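Rhizavidin (Rhizobium etli, PDB 3EW2) binds biotin in a pocket inside an eight-stranded antiparallel barrel of the avidin family and is probably secreted by the bacterium. Local coordinates at residues 53-58 with 72-77; 24-29 with 42-47; 94-99 with 121-126; 83-88 with 100-105. All coordinates share one frame; numbering follows the deposited sequence.

Contact 1 of 4, residues 53-58 with 72-77. With BTN (biotin), chain I.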
# COMPACT_ATOMS: atom_id res chain seq x y z
N SER B 53 2.23 17.21 -9.10
CA SER B 53 1.07 17.67 -8.31
C SER B 53 0.95 16.75 -7.11
O SER B 53 1.02 15.54 -7.28
CB SER B 53 -0.16 17.50 -9.19
OG SER B 53 -1.24 17.98 -8.52
N PRO B 54 0.74 17.29 -5.90
CA PRO B 54 0.88 16.39 -4.73
C PRO B 54 -0.39 15.55 -4.46
O PRO B 54 -1.49 16.07 -4.56
CB PRO B 54 1.17 17.35 -3.58
CG PRO B 54 0.42 18.63 -3.98
CD PRO B 54 0.34 18.66 -5.51
N TYR B 55 -0.19 14.26 -4.19
CA TYR B 55 -1.25 13.26 -3.98
C TYR B 55 -1.11 12.74 -2.58
O TYR B 55 0.01 12.41 -2.17
CB TYR B 55 -1.10 12.11 -4.98
CG TYR B 55 -1.58 12.56 -6.30
CD1 TYR B 55 -0.71 13.23 -7.19
CD2 TYR B 55 -2.93 12.44 -6.65
CE1 TYR B 55 -1.20 13.72 -8.44
CE2 TYR B 55 -3.41 12.94 -7.87
CZ TYR B 55 -2.53 13.58 -8.76
OH TYR B 55 -3.01 14.03 -10.00
N PRO B 56 -2.22 12.66 -1.82
CA PRO B 56 -1.94 12.13 -0.46
C PRO B 56 -1.61 10.64 -0.45
O PRO B 56 -1.98 9.85 -1.35
CB PRO B 56 -3.22 12.39 0.33
CG PRO B 56 -4.20 13.15 -0.68
CD PRO B 56 -3.66 12.94 -2.05
N LEU B 57 -0.95 10.25 0.62
CA LEU B 57 -0.51 8.95 0.72
C LEU B 57 -0.71 8.49 2.20
O LEU B 57 -0.63 9.29 3.13
CB LEU B 57 0.96 8.98 0.26
CG LEU B 57 2.14 8.23 0.85
CD1 LEU B 57 3.43 8.86 0.25
CD2 LEU B 57 2.18 8.25 2.38
N THR B 58 -0.94 7.20 2.39
CA THR B 58 -1.11 6.65 3.72
C THR B 58 -0.58 5.25 3.69
O THR B 58 -0.69 4.59 2.69
CB THR B 58 -2.61 6.73 4.21
OG1 THR B 58 -2.73 6.04 5.47
CG2 THR B 58 -3.59 6.09 3.21
N TRP B 72 -5.04 8.13 -7.36
CA TRP B 72 -4.58 9.16 -8.29
C TRP B 72 -5.68 10.17 -8.62
O TRP B 72 -6.01 10.41 -9.79
CB TRP B 72 -3.87 8.57 -9.53
CG TRP B 72 -2.62 7.78 -9.16
CD1 TRP B 72 -2.47 6.42 -9.21
CD2 TRP B 72 -1.35 8.31 -8.67
NE1 TRP B 72 -1.20 6.07 -8.78
CE2 TRP B 72 -0.50 7.20 -8.45
CE3 TRP B 72 -0.86 9.61 -8.43
CZ2 TRP B 72 0.82 7.35 -7.96
CZ3 TRP B 72 0.43 9.77 -7.97
CH2 TRP B 72 1.27 8.62 -7.72
N ASN B 73 -6.24 10.75 -7.56
CA ASN B 73 -7.05 11.95 -7.68
C ASN B 73 -6.77 12.90 -6.52
O ASN B 73 -6.85 12.51 -5.37
CB ASN B 73 -8.55 11.62 -7.75
CG ASN B 73 -9.43 12.85 -8.11
OD1 ASN B 73 -8.93 13.93 -8.51
ND2 ASN B 73 -10.74 12.68 -7.97
N ASN B 74 -6.43 14.15 -6.85
CA ASN B 74 -6.26 15.22 -5.84
C ASN B 74 -7.06 16.49 -6.17
O ASN B 74 -6.85 17.53 -5.53
CB ASN B 74 -4.78 15.57 -5.67
CG ASN B 74 -4.13 16.05 -6.97
OD1 ASN B 74 -4.80 16.17 -8.00
ND2 ASN B 74 -2.81 16.34 -6.92
N SER B 75 -7.93 16.41 -7.17
CA SER B 75 -8.69 17.57 -7.70
C SER B 75 -7.95 18.49 -8.70
O SER B 75 -8.56 19.38 -9.29
CB SER B 75 -9.32 18.43 -6.58
OG SER B 75 -8.42 19.45 -6.12
N THR B 76 -6.65 18.29 -8.88
CA THR B 76 -5.90 18.99 -9.93
C THR B 76 -5.86 18.08 -11.13
O THR B 76 -5.95 18.54 -12.27
CB THR B 76 -4.46 19.27 -9.49
OG1 THR B 76 -4.48 20.14 -8.36
CG2 THR B 76 -3.65 19.91 -10.63
N GLU B 77 -5.73 16.78 -10.89
CA GLU B 77 -5.72 15.81 -11.98
C GLU B 77 -6.14 14.47 -11.47
O GLU B 77 -5.64 13.99 -10.44
CB GLU B 77 -4.34 15.72 -12.63
CG GLU B 77 -4.30 14.88 -13.86
CD GLU B 77 -3.05 15.12 -14.72
OE1 GLU B 77 -2.52 16.26 -14.73
OE2 GLU B 77 -2.61 14.19 -15.42
C11 BTN I . -1.07 7.20 -13.38
O11 BTN I . -0.28 7.32 -14.34
O12 BTN I . -2.14 6.57 -13.56
C10 BTN I . -0.76 7.81 -12.04
C9 BTN I . 0.75 8.04 -11.93
C8 BTN I . 1.50 6.72 -12.02
C7 BTN I . 2.82 6.79 -11.26
C2 BTN I . 3.48 5.42 -11.17
S1 BTN I . 3.03 4.68 -9.74
C6 BTN I . 4.56 3.72 -9.69
C5 BTN I . 5.66 4.45 -10.44
N1 BTN I . 6.45 5.23 -9.50
C3 BTN I . 6.30 6.53 -9.68
O3 BTN I . 6.92 7.53 -8.91
N2 BTN I . 5.46 6.76 -10.69
C4 BTN I . 4.99 5.53 -11.29

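Contact 2 of 4, residues 24-29 with 42-47. With BTN (biotin), chain I.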
# COMPACT_ATOMS: atom_id res chain seq x y z
N GLY B 24 12.48 10.08 -10.63
CA GLY B 24 12.41 11.51 -10.26
C GLY B 24 11.25 11.91 -9.31
O GLY B 24 11.06 13.11 -8.96
N SER B 25 10.45 10.91 -8.92
CA SER B 25 9.31 11.15 -8.01
C SER B 25 9.78 11.37 -6.59
O SER B 25 10.76 10.79 -6.17
CB SER B 25 8.38 9.98 -8.06
OG SER B 25 7.79 9.97 -9.35
N THR B 26 9.10 12.27 -5.88
CA THR B 26 9.43 12.54 -4.48
C THR B 26 8.19 12.30 -3.60
O THR B 26 7.04 12.50 -4.02
CB THR B 26 10.00 14.00 -4.27
OG1 THR B 26 10.46 14.18 -2.90
CG2 THR B 26 8.95 15.04 -4.53
N MET B 27 8.44 11.87 -2.37
CA MET B 27 7.41 11.86 -1.38
C MET B 27 7.93 12.49 -0.11
O MET B 27 9.13 12.35 0.25
CB MET B 27 6.88 10.42 -1.14
CG MET B 27 7.86 9.39 -0.51
SD MET B 27 7.16 7.69 -0.43
CE MET B 27 8.47 6.84 0.44
N ILE B 28 7.04 13.22 0.56
CA ILE B 28 7.26 13.69 1.88
C ILE B 28 6.34 12.91 2.84
O ILE B 28 5.11 12.89 2.64
CB ILE B 28 7.00 15.22 2.01
CG1 ILE B 28 7.75 15.97 0.91
CG2 ILE B 28 7.48 15.70 3.41
CD1 ILE B 28 7.57 17.51 1.00
N ILE B 29 6.95 12.27 3.83
CA ILE B 29 6.28 11.33 4.70
C ILE B 29 6.49 11.65 6.17
O ILE B 29 7.59 12.05 6.60
CB ILE B 29 6.69 9.80 4.48
CG1 ILE B 29 8.06 9.45 5.03
CG2 ILE B 29 6.51 9.37 3.04
CD1 ILE B 29 8.43 7.98 4.94
N VAL B 42 4.66 13.31 -5.10
CA VAL B 42 4.74 14.02 -6.38
C VAL B 42 5.36 13.07 -7.37
O VAL B 42 6.52 12.71 -7.26
CB VAL B 42 5.54 15.33 -6.36
CG1 VAL B 42 5.55 15.91 -7.82
CG2 VAL B 42 4.90 16.32 -5.41
N ASN B 43 4.53 12.64 -8.32
CA ASN B 43 4.94 11.72 -9.35
C ASN B 43 5.61 12.55 -10.46
O ASN B 43 5.08 13.61 -10.89
CB ASN B 43 3.70 11.01 -9.93
CG ASN B 43 3.98 10.37 -11.28
OD1 ASN B 43 4.99 9.70 -11.43
ND2 ASN B 43 3.08 10.56 -12.24
N ARG B 44 6.73 12.03 -10.97
CA ARG B 44 7.43 12.63 -12.09
C ARG B 44 7.89 11.57 -13.09
O ARG B 44 8.75 11.88 -13.93
CB ARG B 44 8.64 13.47 -11.61
CG ARG B 44 8.22 14.64 -10.77
CD ARG B 44 9.29 15.62 -10.61
NE ARG B 44 9.04 16.50 -9.48
CZ ARG B 44 9.56 16.33 -8.26
NH1 ARG B 44 10.38 15.33 -7.97
NH2 ARG B 44 9.26 17.21 -7.31
N ALA B 45 7.36 10.34 -12.99
CA ALA B 45 7.77 9.25 -13.91
C ALA B 45 7.21 9.45 -15.33
O ALA B 45 6.08 9.91 -15.51
CB ALA B 45 7.39 7.93 -13.38
N GLN B 46 8.03 9.19 -16.35
CA GLN B 46 7.57 9.47 -17.71
C GLN B 46 6.60 8.40 -18.22
O GLN B 46 6.68 7.27 -17.85
CB GLN B 46 8.76 9.67 -18.68
CG GLN B 46 9.35 8.43 -19.23
CD GLN B 46 8.51 7.79 -20.31
OE1 GLN B 46 7.97 8.46 -21.20
NE2 GLN B 46 8.41 6.47 -20.27
N GLY B 47 5.68 8.79 -19.08
CA GLY B 47 4.73 7.83 -19.63
C GLY B 47 3.46 7.74 -18.80
O GLY B 47 2.58 6.93 -19.08
C11 BTN I . -1.07 7.20 -13.38
O11 BTN I . -0.28 7.32 -14.34
O12 BTN I . -2.14 6.57 -13.56
C10 BTN I . -0.76 7.81 -12.04
C9 BTN I . 0.75 8.04 -11.93
C8 BTN I . 1.50 6.72 -12.02
C7 BTN I . 2.82 6.79 -11.26
C2 BTN I . 3.48 5.42 -11.17
S1 BTN I . 3.03 4.68 -9.74
C6 BTN I . 4.56 3.72 -9.69
C5 BTN I . 5.66 4.45 -10.44
N1 BTN I . 6.45 5.23 -9.50
C3 BTN I . 6.30 6.53 -9.68
O3 BTN I . 6.92 7.53 -8.91
N2 BTN I . 5.46 6.76 -10.69
C4 BTN I . 4.99 5.53 -11.29

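Contact 3 of 4, residues 94-99 with 121-126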
# COMPACT_ATOMS: atom_id res chain seq x y z
N ASN B 94 26.60 4.95 2.72
CA ASN B 94 25.94 5.42 3.92
C ASN B 94 24.67 6.26 3.67
O ASN B 94 24.30 7.12 4.48
CB ASN B 94 26.88 6.11 4.90
CG ASN B 94 26.40 5.96 6.35
OD1 ASN B 94 25.85 6.92 6.94
ND2 ASN B 94 26.55 4.76 6.92
N ASN B 95 23.99 6.02 2.55
CA ASN B 95 22.61 6.46 2.44
C ASN B 95 21.65 5.34 2.83
O ASN B 95 21.91 4.14 2.68
CB ASN B 95 22.24 7.05 1.06
CG ASN B 95 21.01 8.00 1.14
OD1 ASN B 95 20.64 8.44 2.23
ND2 ASN B 95 20.40 8.33 -0.01
N THR B 96 20.54 5.75 3.38
CA THR B 96 19.43 4.87 3.60
C THR B 96 18.52 5.01 2.35
O THR B 96 18.33 6.09 1.80
CB THR B 96 18.78 5.18 5.00
OG1 THR B 96 17.39 4.81 5.04
CG2 THR B 96 18.95 6.61 5.34
N GLU B 97 18.04 3.89 1.87
CA GLU B 97 16.98 3.90 0.87
C GLU B 97 15.86 2.93 1.23
O GLU B 97 15.99 2.11 2.14
CB GLU B 97 17.54 3.55 -0.48
CG GLU B 97 18.21 2.24 -0.51
CD GLU B 97 19.36 2.28 -1.49
OE1 GLU B 97 19.47 1.33 -2.31
OE2 GLU B 97 20.12 3.30 -1.42
N ILE B 98 14.77 3.04 0.47
CA ILE B 98 13.64 2.15 0.58
C ILE B 98 13.47 1.39 -0.72
O ILE B 98 13.10 1.97 -1.75
CB ILE B 98 12.31 2.92 0.97
CG1 ILE B 98 12.45 3.64 2.29
CG2 ILE B 98 11.09 1.98 1.06
CD1 ILE B 98 11.25 4.60 2.53
N VAL B 99 13.73 0.10 -0.67
CA VAL B 99 13.53 -0.77 -1.84
C VAL B 99 12.04 -1.27 -1.93
O VAL B 99 11.46 -1.72 -0.93
CB VAL B 99 14.53 -1.96 -1.79
CG1 VAL B 99 14.36 -2.93 -3.01
CG2 VAL B 99 16.02 -1.45 -1.58
N PHE B 121 13.79 4.41 -3.39
CA PHE B 121 13.66 5.75 -2.89
C PHE B 121 14.90 5.95 -2.08
O PHE B 121 15.26 5.05 -1.30
CB PHE B 121 12.42 5.92 -1.97
CG PHE B 121 11.12 5.88 -2.69
CD1 PHE B 121 10.44 4.66 -2.87
CD2 PHE B 121 10.58 7.06 -3.22
CE1 PHE B 121 9.23 4.63 -3.59
CE2 PHE B 121 9.39 7.03 -3.94
CZ PHE B 121 8.70 5.81 -4.14
N GLN B 122 15.55 7.10 -2.29
CA GLN B 122 16.73 7.50 -1.55
C GLN B 122 16.26 8.57 -0.59
O GLN B 122 15.51 9.46 -0.98
CB GLN B 122 17.80 8.17 -2.46
CG GLN B 122 18.52 7.29 -3.46
CD GLN B 122 19.20 6.09 -2.86
OE1 GLN B 122 19.75 6.14 -1.75
NE2 GLN B 122 19.18 5.00 -3.61
N TYR B 123 16.72 8.47 0.65
CA TYR B 123 16.56 9.56 1.58
C TYR B 123 17.25 10.84 1.08
O TYR B 123 18.35 10.81 0.53
CB TYR B 123 17.06 9.14 2.95
CG TYR B 123 17.06 10.26 3.93
CD1 TYR B 123 15.87 10.85 4.34
CD2 TYR B 123 18.26 10.75 4.43
CE1 TYR B 123 15.87 11.91 5.24
CE2 TYR B 123 18.29 11.82 5.32
CZ TYR B 123 17.09 12.38 5.72
OH TYR B 123 17.13 13.43 6.60
N VAL B 124 16.58 11.96 1.23
CA VAL B 124 17.10 13.23 0.85
C VAL B 124 17.12 14.14 2.09
O VAL B 124 16.08 14.38 2.69
CB VAL B 124 16.23 13.83 -0.22
CG1 VAL B 124 16.41 15.33 -0.25
CG2 VAL B 124 16.56 13.22 -1.53
N PRO B 125 18.30 14.62 2.50
CA PRO B 125 18.24 15.53 3.66
C PRO B 125 17.66 16.88 3.29
O PRO B 125 17.69 17.28 2.10
CB PRO B 125 19.71 15.65 4.08
CG PRO B 125 20.41 14.46 3.41
CD PRO B 125 19.69 14.37 2.08
N THR B 126 17.12 17.60 4.26
CA THR B 126 16.64 18.95 3.98
C THR B 126 17.80 19.83 3.50
O THR B 126 18.90 19.77 4.05
CB THR B 126 15.92 19.57 5.21
OG1 THR B 126 15.07 18.58 5.82
CG2 THR B 126 15.11 20.77 4.80

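Contact 4 of 4, residues 83-88 with 100-105. With BTN (biotin), chain I.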
# COMPACT_ATOMS: atom_id res chain seq x y z
N THR B 83 -2.17 3.28 -6.78
CA THR B 83 -0.91 2.58 -6.71
C THR B 83 -0.60 2.20 -5.26
O THR B 83 -0.74 3.03 -4.38
CB THR B 83 0.28 3.47 -7.28
OG1 THR B 83 0.11 3.73 -8.69
CG2 THR B 83 1.60 2.78 -7.09
N GLY B 84 -0.15 0.97 -5.02
CA GLY B 84 0.44 0.62 -3.73
C GLY B 84 1.88 0.13 -3.87
O GLY B 84 2.24 -0.48 -4.88
N TRP B 85 2.68 0.39 -2.85
CA TRP B 85 4.07 0.08 -2.82
C TRP B 85 4.33 -0.70 -1.56
O TRP B 85 3.68 -0.46 -0.58
CB TRP B 85 4.88 1.37 -2.64
CG TRP B 85 5.10 2.27 -3.84
CD1 TRP B 85 6.21 2.30 -4.67
CD2 TRP B 85 4.23 3.34 -4.28
NE1 TRP B 85 6.05 3.31 -5.61
CE2 TRP B 85 4.86 3.95 -5.40
CE3 TRP B 85 3.01 3.85 -3.84
CZ2 TRP B 85 4.30 5.04 -6.06
CZ3 TRP B 85 2.44 4.90 -4.50
CH2 TRP B 85 3.09 5.51 -5.60
N THR B 86 5.31 -1.61 -1.58
CA THR B 86 5.69 -2.39 -0.40
C THR B 86 7.19 -2.57 -0.51
O THR B 86 7.69 -2.89 -1.59
CB THR B 86 5.05 -3.82 -0.42
OG1 THR B 86 3.70 -3.73 -0.84
CG2 THR B 86 5.13 -4.48 0.92
N GLY B 87 7.90 -2.38 0.58
CA GLY B 87 9.33 -2.61 0.52
C GLY B 87 9.95 -2.53 1.86
O GLY B 87 9.28 -2.70 2.86
N TYR B 88 11.24 -2.26 1.90
CA TYR B 88 11.99 -2.22 3.16
C TYR B 88 13.01 -1.13 3.03
O TYR B 88 13.49 -0.87 1.91
CB TYR B 88 12.72 -3.54 3.44
CG TYR B 88 13.53 -4.05 2.26
CD1 TYR B 88 12.91 -4.70 1.21
CD2 TYR B 88 14.91 -3.82 2.17
CE1 TYR B 88 13.62 -5.15 0.12
CE2 TYR B 88 15.66 -4.30 1.05
CZ TYR B 88 14.99 -4.94 0.04
OH TYR B 88 15.64 -5.43 -1.05
N THR B 100 11.40 -1.13 -3.09
CA THR B 100 9.97 -1.39 -3.18
C THR B 100 9.57 -2.10 -4.47
O THR B 100 10.15 -1.85 -5.53
CB THR B 100 9.11 -0.06 -3.10
OG1 THR B 100 9.06 0.58 -4.38
CG2 THR B 100 9.57 0.93 -2.03
N SER B 101 8.57 -2.97 -4.40
CA SER B 101 7.84 -3.34 -5.60
C SER B 101 6.55 -2.63 -5.42
O SER B 101 6.20 -2.36 -4.28
CB SER B 101 7.58 -4.85 -5.70
OG SER B 101 8.80 -5.55 -5.64
N TRP B 102 5.87 -2.33 -6.54
CA TRP B 102 4.63 -1.56 -6.59
C TRP B 102 3.67 -2.11 -7.64
O TRP B 102 4.09 -2.79 -8.57
CB TRP B 102 4.88 -0.07 -6.90
CG TRP B 102 5.70 0.31 -8.14
CD1 TRP B 102 7.03 0.72 -8.16
CD2 TRP B 102 5.23 0.40 -9.52
NE1 TRP B 102 7.41 1.03 -9.48
CE2 TRP B 102 6.32 0.84 -10.32
CE3 TRP B 102 4.01 0.14 -10.15
CZ2 TRP B 102 6.22 1.03 -11.72
CZ3 TRP B 102 3.90 0.31 -11.54
CH2 TRP B 102 5.00 0.75 -12.31
N ASN B 103 2.38 -1.84 -7.48
CA ASN B 103 1.42 -2.17 -8.52
C ASN B 103 0.63 -0.98 -8.84
O ASN B 103 0.32 -0.22 -7.94
CB ASN B 103 0.48 -3.30 -8.11
CG ASN B 103 1.15 -4.61 -8.15
OD1 ASN B 103 1.48 -5.09 -9.24
ND2 ASN B 103 1.49 -5.17 -6.96
N LEU B 104 0.29 -0.81 -10.11
CA LEU B 104 -0.52 0.29 -10.52
C LEU B 104 -1.76 -0.24 -11.16
O LEU B 104 -1.69 -0.96 -12.16
CB LEU B 104 0.26 1.18 -11.47
CG LEU B 104 -0.41 2.26 -12.31
CD1 LEU B 104 -1.18 3.28 -11.46
CD2 LEU B 104 0.74 2.93 -13.06
N ALA B 105 -2.91 0.09 -10.57
CA ALA B 105 -4.17 -0.42 -11.05
C ALA B 105 -4.87 0.73 -11.75
O ALA B 105 -5.05 1.80 -11.19
CB ALA B 105 -5.01 -0.96 -9.89
C11 BTN I . -1.07 7.20 -13.38
O11 BTN I . -0.28 7.32 -14.34
O12 BTN I . -2.14 6.57 -13.56
C10 BTN I . -0.76 7.81 -12.04
C9 BTN I . 0.75 8.04 -11.93
C8 BTN I . 1.50 6.72 -12.02
C7 BTN I . 2.82 6.79 -11.26
C2 BTN I . 3.48 5.42 -11.17
S1 BTN I . 3.03 4.68 -9.74
C6 BTN I . 4.56 3.72 -9.69
C5 BTN I . 5.66 4.45 -10.44
N1 BTN I . 6.45 5.23 -9.50
C3 BTN I . 6.30 6.53 -9.68
O3 BTN I . 6.92 7.53 -8.91
N2 BTN I . 5.46 6.76 -10.69
C4 BTN I . 4.99 5.53 -11.29

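Contact 1 of 4, residues 53-58 with 72-77
The ring of Y55 is sandwiched between N74 and W72 where the fourth strand of the avidin barrel passes the loop that leads into strand 78-92. On one face lies the N74 amide, stacked 12° from parallel, with its ND2 3.3 Å above the ring plane, toward the rim. The opposite face receives W72 in a T-shaped (edge-to-face) pair: CE3 of the indole sits over the centre of the phenol, 3.7 Å from Y55 CG, and the planes meet at 64°. At the rim the phenol OH donates to E77 O (2.7 Å), which probably limits how far the ring can swing. A second shell holds the N74 amide flat. Its ND2 gives one hydrogen to S53 OG and the other, almost straight, to P54 O, while OD1 accepts from the backbone N of T76, an Asx turn, and from that of E77, which extends it to an Asx motif. With CG between the backbone N and the carbonyl carbon (chi1 60°), N74 can reach strand and loop together. Beyond the sandwich, W72 NE1 is hydrogen-bonded to T83 OG1, and the indole turns one face to biotin, whose C10 lies 3.4 Å from W72 CG.

Contact 2 of 4, residues 24-29 with 42-47
The guanidinium of R44 meets G24 O at its edge, close to its own plane, and has V42 CB over one face, toward the rim. NH1 donates to G24 O nearly along the C=O axis (2.5 Å, short for this model), and the extended chain from CG to NE runs beside T26, whose CG2 comes 3.5 Å from R44 NH2. The second flat group, the N43 amide, belongs to the biotin site: OD1 accepts from biotin N2 (3.1 Å) and from the backbone N of A45, an Asx turn that fixes its rotation. With OG anti to the carbonyl carbon (chi1 -67°), S25 brings its hydroxyl between loop and ligand, accepting from R44 N (2.8 Å) and donating to biotin O3 (2.6 Å). Behind these groups T26 and V42 form an antiparallel hydrogen-bonded pair where strand 26-31 of the avidin barrel begins and strand 36-42 ends. A leucine in place of R44 would probably leave G24 O without its charged donor and set that turn freer to move. With R44 N donating to S25 OG, the serine's own proton goes to the ureido oxygen; together S25 and N43 read both an acceptor and a donor of the biotin head.

Contact 3 of 4, residues 94-99 with 121-126
N95 and Y123 cross at about a right angle in the antiparallel hairpin formed by the last two strands of the avidin barrel, with amide and ring planes 52° apart. N95 OD1 lies at the edge of the phenol, near its plane, while ND2 reaches Y123 O in its carbonyl plane, on a lone pair, over a longish 3.3 Å. CG is anti to the backbone N (chi1 -157°), carrying the amide across to the partner strand. Replacing N95 by an alanine would probably cost Y123 O this side-chain donor and open a gap beside the ring edge. T96 CG2 comes to Y123 CB at 4.0 Å, the two side chains crossing at a slant, and the tyrosine ring also meets that of W19. E97 and Q122, a non-hydrogen-bonded pair, lie side by side, pointing the same way. On the other surface of the sheet I98 and F121 form a hydrogen-bonded pair, CB to CB 4.2 Å, with F121 directed towards the interior near Y41 and N21 of the biotin site. Backbone bonds flank the E97-Q122 pair: Y123 N donates to T96 O at 3.1 Å and F121 N to I98 O at 3.0 Å.

Contact 4 of 4, residues 83-88 with 100-105
W85 and W102 face the barrel interior from neighbouring strands of an antiparallel hairpin, strands 78-92 and 95-107 of the avidin fold, and with T83 and L104 they line the biotin pocket. The aromatic contact is oblique, neither stack nor edge-to-face, with planes at 55°. Its closest part is a CH-pi interaction: W102 CB stands over the five-membered ring of W85, 3.8 Å from the centroid. W102 takes the conformation with CG between its backbone N and carbonyl carbon (chi1 54°), which lays the indole over the ligand, and biotin C6 sits above the ring centre. Polar groups fix the indoles and hydroxyls. W85 NE1 donates to D119 OD2, which also hydrogen-bonds biotin, T100 OG1 lies at the edge of the W85 ring and is bonded to D119 O, and T83 OG1 has its hydrogen bond with W72 NE1. That threonine oxygen also touches L104 CD1 and stands 3.2 Å from biotin S1, so it borders the thiophane ring. The backbone supplies two hydrogen-bonded pairs, G84 with N103 and T86 with S101, each closed by two bonds, for example T86 N to S101 O at 2.9 Å. Between them, CA-H...O contacts fill in, such as W102 CA to G84 O at 3.1 Å. The opposite surface, bearing T86, S101 and N103, packs on the second subunit of the dimer. At G87 the strands come closest, its CA 3.9 Å from T100 CA, where a side chain on G87 would run into the T100 backbone.

Contacts 1, 2 and 4 surround one biotin from different sides: contact 1 supplies an indole beside the valeryl chain, contact 2 grips the ureido head, and contact 4 covers the thiophane end. They are joined directly, W72 NE1 lying 2.7 Å from T83 OG1 between contacts 1 and 4, and W72 CZ3 4.0 Å from N43 CB between contacts 1 and 2. Contact 3 sits further along the barrel, its centre about 23 Å from that of contact 1, yet it reaches the pocket wall through F121, whose CZ is 3.9 Å from W85 NE1. Contacts 3 and 4 share strand 95-107, and M27 CE of contact 2 touches I98 CD1 at 4.1 Å.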